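PDB 3WCA: farnesyltransferase, putative from Trypanosoma cruzi, which probably catalyses the magnesium-dependent, NAD(P)H-consuming condensation of two farnesyl diphosphate molecules into squalene, the first of the steps from farnesyl diphosphate to lanosterol. Local coordinates for residues Glu243-Ala257 / Thr290-His302. The protein carries 1 engineered substitution. Sequence-based numbering, arbitrary orientation.
Sequences EAKAVECLNAMVADA and TLSLVFNNKDVFH
Ala246 lays its CB over one face of the Phe301 ring, a CH-pi contact 3.6 Å from the centroid, while CB of Leu250 approaches the same ring obliquely; Phe209 meets this ring with its plane steeply inclined. The second ring, Phe295, has CB of its neighbour Asn296 over the centre of one face and receives Asn251 OD1 and Val254 CG1 obliquely, with the amide plane of Asn251 turned 44° from the ring. Here, in the all-helical squalene/phytoene synthase fold, helix 274-294, its last turn nearly antiparallel to helix 243-258, ends in a type II beta turn, Val294 to Asn297, and the chain continues along helix 243-258 toward its start. Asn251 and Asn296 join the turn to helix 243-258. Asn251 ND2 gives a nearly straight bond (174°) to Asn296 OD1 at 3.1 Å, reaching it from above the carbonyl plane, and Asn251 OD1 takes a weak bond from Asn296 N; Asn296 ND2 turns to the carbonyl of Arg339. Between the two aromatic contacts, Leu250 CD2 pushes into the bend, 3.2 Å from Val294 O and 3.3 Å from Asn297 O. Val254, chi1 172°, sets CG1 opposite its backbone N and against Leu291 CG. At the opposite end, beyond Val247 CG2 on Lys298 CB, Lys298 NZ meets Glu243 OE2 in a salt bridge at 3.2 Å, from above the carboxylate plane.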
loop_
_atom_site.group_PDB
_atom_site.type_symbol
_atom_site.label_atom_id
_atom_site.label_comp_id
_atom_site.label_asym_id
_atom_site.label_seq_id
_atom_site.Cartn_x
_atom_site.Cartn_y
_atom_site.Cartn_z
ATOM N N GLU A 243 -14.280 23.290 -6.883
ATOM C CA GLU A 243 -13.841 22.914 -5.557
ATOM C C GLU A 243 -14.868 22.107 -4.769
ATOM O O GLU A 243 -14.504 21.175 -4.049
ATOM C CB GLU A 243 -13.487 24.179 -4.789
ATOM C CG GLU A 243 -12.608 23.986 -3.601
ATOM C CD GLU A 243 -12.156 25.319 -3.032
ATOM O OE1 GLU A 243 -12.992 26.029 -2.420
ATOM O OE2 GLU A 243 -10.965 25.662 -3.216
ATOM N N ALA A 244 -16.147 22.455 -4.900
ATOM C CA ALA A 244 -17.196 21.749 -4.159
ATOM C C ALA A 244 -17.353 20.306 -4.602
ATOM O O ALA A 244 -17.465 19.412 -3.771
ATOM C CB ALA A 244 -18.532 22.481 -4.288
ATOM N N LYS A 245 -17.375 20.080 -5.911
ATOM C CA LYS A 245 -17.517 18.730 -6.440
ATOM C C LYS A 245 -16.265 17.905 -6.179
ATOM O O LYS A 245 -16.349 16.708 -5.948
ATOM C CB LYS A 245 -17.799 18.763 -7.946
ATOM C CG LYS A 245 -19.227 19.163 -8.323
ATOM C CD LYS A 245 -20.247 18.217 -7.696
ATOM C CE LYS A 245 -21.651 18.448 -8.241
ATOM N NZ LYS A 245 -21.747 18.087 -9.688
ATOM N N ALA A 246 -15.100 18.539 -6.220
ATOM C CA ALA A 246 -13.862 17.800 -5.978
ATOM C C ALA A 246 -13.897 17.249 -4.546
ATOM O O ALA A 246 -13.652 16.061 -4.319
ATOM C CB ALA A 246 -12.643 18.712 -6.183
ATOM N N VAL A 247 -14.239 18.116 -3.597
ATOM C CA VAL A 247 -14.313 17.724 -2.197
ATOM C C VAL A 247 -15.350 16.638 -1.935
ATOM O O VAL A 247 -15.089 15.728 -1.153
ATOM C CB VAL A 247 -14.571 18.957 -1.301
ATOM C CG1 VAL A 247 -15.007 18.539 0.096
ATOM C CG2 VAL A 247 -13.297 19.764 -1.204
ATOM N N GLU A 248 -16.512 16.715 -2.587
ATOM C CA GLU A 248 -17.547 15.701 -2.395
ATOM C C GLU A 248 -17.074 14.353 -2.933
ATOM O O GLU A 248 -17.403 13.301 -2.386
ATOM C CB GLU A 248 -18.850 16.103 -3.107
ATOM C CG GLU A 248 -19.585 17.276 -2.449
ATOM C CD GLU A 248 -20.915 17.624 -3.124
ATOM O OE1 GLU A 248 -21.602 18.535 -2.609
ATOM O OE2 GLU A 248 -21.273 17.003 -4.153
ATOM N N CYS A 249 -16.318 14.387 -4.020
ATOM C CA CYS A 249 -15.809 13.158 -4.605
ATOM C C CYS A 249 -14.672 12.639 -3.705
ATOM O O CYS A 249 -14.576 11.445 -3.444
ATOM C CB CYS A 249 -15.303 13.420 -6.019
ATOM S SG CYS A 249 -14.596 11.964 -6.792
ATOM N N LEU A 250 -13.818 13.549 -3.239
ATOM C CA LEU A 250 -12.732 13.196 -2.329
ATOM C C LEU A 250 -13.351 12.500 -1.124
ATOM O O LEU A 250 -12.855 11.463 -0.668
ATOM C CB LEU A 250 -11.989 14.447 -1.857
ATOM C CG LEU A 250 -11.175 14.342 -0.550
ATOM C CD1 LEU A 250 -10.116 13.256 -0.692
ATOM C CD2 LEU A 250 -10.507 15.692 -0.229
ATOM N N ASN A 251 -14.453 13.054 -0.618
ATOM C CA ASN A 251 -15.106 12.452 0.541
ATOM C C ASN A 251 -15.691 11.079 0.249
ATOM O O ASN A 251 -15.735 10.221 1.127
ATOM C CB ASN A 251 -16.187 13.385 1.101
ATOM C CG ASN A 251 -15.594 14.598 1.773
ATOM O OD1 ASN A 251 -14.401 14.609 2.094
ATOM N ND2 ASN A 251 -16.411 15.628 1.993
ATOM N N ALA A 252 -16.133 10.870 -0.985
ATOM C CA ALA A 252 -16.694 9.577 -1.375
ATOM C C ALA A 252 -15.559 8.567 -1.468
ATOM O O ALA A 252 -15.756 7.375 -1.246
ATOM C CB ALA A 252 -17.408 9.683 -2.727
ATOM N N MET A 253 -14.366 9.039 -1.799
ATOM C CA MET A 253 -13.235 8.128 -1.887
ATOM C C MET A 253 -12.885 7.668 -0.476
ATOM O O MET A 253 -12.667 6.479 -0.234
ATOM C CB MET A 253 -12.047 8.821 -2.537
ATOM C CG MET A 253 -12.249 9.110 -4.020
ATOM S SD MET A 253 -12.243 7.638 -5.093
ATOM C CE MET A 253 -10.556 7.067 -4.873
ATOM N N VAL A 254 -12.858 8.620 0.453
ATOM C CA VAL A 254 -12.557 8.329 1.847
ATOM C C VAL A 254 -13.552 7.282 2.363
ATOM O O VAL A 254 -13.155 6.272 2.954
ATOM C CB VAL A 254 -12.637 9.610 2.693
ATOM C CG1 VAL A 254 -12.528 9.282 4.174
ATOM C CG2 VAL A 254 -11.510 10.547 2.296
ATOM N N ALA A 255 -14.843 7.521 2.124
ATOM C CA ALA A 255 -15.886 6.588 2.553
ATOM C C ALA A 255 -15.580 5.198 2.020
ATOM O O ALA A 255 -15.771 4.197 2.701
ATOM C CB ALA A 255 -17.254 7.047 2.041
ATOM N N ASP A 256 -15.096 5.136 0.791
ATOM C CA ASP A 256 -14.781 3.846 0.209
ATOM C C ASP A 256 -13.622 3.161 0.952
ATOM O O ASP A 256 -13.640 1.949 1.171
ATOM C CB ASP A 256 -14.432 4.011 -1.256
ATOM C CG ASP A 256 -14.010 2.710 -1.891
ATOM O OD1 ASP A 256 -14.893 1.857 -2.110
ATOM O OD2 ASP A 256 -12.798 2.539 -2.159
ATOM N N ALA A 257 -12.623 3.935 1.363
ATOM C CA ALA A 257 -11.478 3.353 2.073
ATOM C C ALA A 257 -11.834 2.908 3.485
ATOM O O ALA A 257 -11.284 1.940 3.991
ATOM C CB ALA A 257 -10.323 4.354 2.124
ATOM N N THR A 290 -3.337 9.858 7.956
ATOM C CA THR A 290 -3.366 10.557 6.679
ATOM C C THR A 290 -4.821 10.713 6.209
ATOM O O THR A 290 -5.244 11.795 5.796
ATOM C CB THR A 290 -2.602 9.777 5.613
ATOM O OG1 THR A 290 -1.228 9.691 5.987
ATOM C CG2 THR A 290 -2.705 10.455 4.260
ATOM N N LEU A 291 -5.576 9.622 6.290
ATOM C CA LEU A 291 -6.963 9.611 5.879
ATOM C C LEU A 291 -7.794 10.640 6.651
ATOM O O LEU A 291 -8.671 11.289 6.077
ATOM C CB LEU A 291 -7.562 8.216 6.079
ATOM C CG LEU A 291 -8.905 8.013 5.372
ATOM C CD1 LEU A 291 -8.667 7.970 3.846
ATOM C CD2 LEU A 291 -9.574 6.737 5.871
ATOM N N SER A 292 -7.526 10.787 7.945
ATOM C CA SER A 292 -8.272 11.755 8.750
ATOM C C SER A 292 -7.916 13.175 8.323
ATOM O O SER A 292 -8.725 14.088 8.444
ATOM C CB SER A 292 -7.961 11.577 10.236
ATOM O OG SER A 292 -6.666 12.038 10.550
ATOM N N LEU A 293 -6.703 13.352 7.813
ATOM C CA LEU A 293 -6.235 14.656 7.364
ATOM C C LEU A 293 -6.724 15.021 5.962
ATOM O O LEU A 293 -7.011 16.186 5.696
ATOM C CB LEU A 293 -4.708 14.702 7.376
ATOM C CG LEU A 293 -4.029 15.455 8.521
ATOM C CD1 LEU A 293 -4.438 14.876 9.865
ATOM C CD2 LEU A 293 -2.521 15.372 8.335
ATOM N N VAL A 294 -6.814 14.046 5.060
ATOM C CA VAL A 294 -7.254 14.354 3.709
ATOM C C VAL A 294 -8.757 14.489 3.599
ATOM O O VAL A 294 -9.255 15.122 2.676
ATOM C CB VAL A 294 -6.808 13.296 2.663
ATOM C CG1 VAL A 294 -5.298 13.168 2.657
ATOM C CG2 VAL A 294 -7.489 11.967 2.940
ATOM N N PHE A 295 -9.480 13.885 4.529
ATOM C CA PHE A 295 -10.924 13.944 4.488
ATOM C C PHE A 295 -11.459 15.377 4.521
ATOM O O PHE A 295 -11.060 16.169 5.360
ATOM C CB PHE A 295 -11.516 13.158 5.658
ATOM C CG PHE A 295 -13.017 13.220 5.727
ATOM C CD1 PHE A 295 -13.796 12.751 4.675
ATOM C CD2 PHE A 295 -13.653 13.749 6.848
ATOM C CE1 PHE A 295 -15.196 12.809 4.736
ATOM C CE2 PHE A 295 -15.045 13.814 6.925
ATOM C CZ PHE A 295 -15.823 13.342 5.864
ATOM N N ASN A 296 -12.368 15.688 3.600
ATOM C CA ASN A 296 -12.996 16.999 3.534
ATOM C C ASN A 296 -11.956 18.114 3.484
ATOM O O ASN A 296 -12.213 19.219 3.943
ATOM C CB ASN A 296 -13.911 17.174 4.756
ATOM C CG ASN A 296 -15.080 18.123 4.498
ATOM O OD1 ASN A 296 -15.561 18.239 3.382
ATOM N ND2 ASN A 296 -15.548 18.787 5.544
ATOM N N ASN A 297 -10.790 17.822 2.909
ATOM C CA ASN A 297 -9.701 18.798 2.822
ATOM C C ASN A 297 -9.442 19.181 1.377
ATOM O O ASN A 297 -8.882 18.394 0.622
ATOM C CB ASN A 297 -8.416 18.209 3.424
ATOM C CG ASN A 297 -7.279 19.223 3.501
ATOM O OD1 ASN A 297 -7.368 20.323 2.950
ATOM N ND2 ASN A 297 -6.197 18.848 4.186
ATOM N N LYS A 298 -9.817 20.396 0.989
ATOM C CA LYS A 298 -9.625 20.794 -0.398
ATOM C C LYS A 298 -8.168 21.022 -0.809
ATOM O O LYS A 298 -7.866 21.170 -1.993
ATOM C CB LYS A 298 -10.499 22.023 -0.723
ATOM C CG LYS A 298 -9.806 23.356 -0.725
ATOM C CD LYS A 298 -9.644 23.915 0.665
ATOM C CE LYS A 298 -9.153 25.351 0.586
ATOM N NZ LYS A 298 -10.098 26.198 -0.187
ATOM N N ASP A 299 -7.265 21.021 0.163
ATOM C CA ASP A 299 -5.846 21.211 -0.118
ATOM C C ASP A 299 -5.319 20.013 -0.887
ATOM O O ASP A 299 -4.308 20.096 -1.575
ATOM C CB ASP A 299 -5.041 21.364 1.179
ATOM C CG ASP A 299 -5.286 22.696 1.873
ATOM O OD1 ASP A 299 -5.685 23.652 1.180
ATOM O OD2 ASP A 299 -5.060 22.792 3.102
ATOM N N VAL A 300 -6.013 18.894 -0.755
ATOM C CA VAL A 300 -5.641 17.664 -1.440
ATOM C C VAL A 300 -5.533 17.872 -2.954
ATOM O O VAL A 300 -4.791 17.165 -3.638
ATOM C CB VAL A 300 -6.697 16.553 -1.147
ATOM C CG1 VAL A 300 -6.514 15.372 -2.081
ATOM C CG2 VAL A 300 -6.587 16.107 0.315
ATOM N N PHE A 301 -6.251 18.859 -3.479
ATOM C CA PHE A 301 -6.239 19.076 -4.914
ATOM C C PHE A 301 -5.180 20.014 -5.466
ATOM O O PHE A 301 -5.217 20.366 -6.643
ATOM C CB PHE A 301 -7.640 19.476 -5.373
ATOM C CG PHE A 301 -8.660 18.386 -5.165
ATOM C CD1 PHE A 301 -8.654 17.255 -5.963
ATOM C CD2 PHE A 301 -9.578 18.459 -4.121
ATOM C CE1 PHE A 301 -9.549 16.207 -5.720
ATOM C CE2 PHE A 301 -10.474 17.414 -3.873
ATOM C CZ PHE A 301 -10.455 16.290 -4.673
ATOM N N HIS A 302 -4.221 20.399 -4.630
ATOM C CA HIS A 302 -3.134 21.253 -5.087
ATOM C C HIS A 302 -1.810 21.005 -4.343
ATOM O O HIS A 302 -0.826 21.702 -4.572
ATOM C CB HIS A 302 -3.534 22.732 -5.004
ATOM C CG HIS A 302 -3.714 23.240 -3.608
ATOM N ND1 HIS A 302 -2.688 23.270 -2.688
ATOM C CD2 HIS A 302 -4.792 23.777 -2.988
ATOM C CE1 HIS A 302 -3.125 23.805 -1.562
ATOM N NE2 HIS A 302 -4.398 24.122 -1.718
#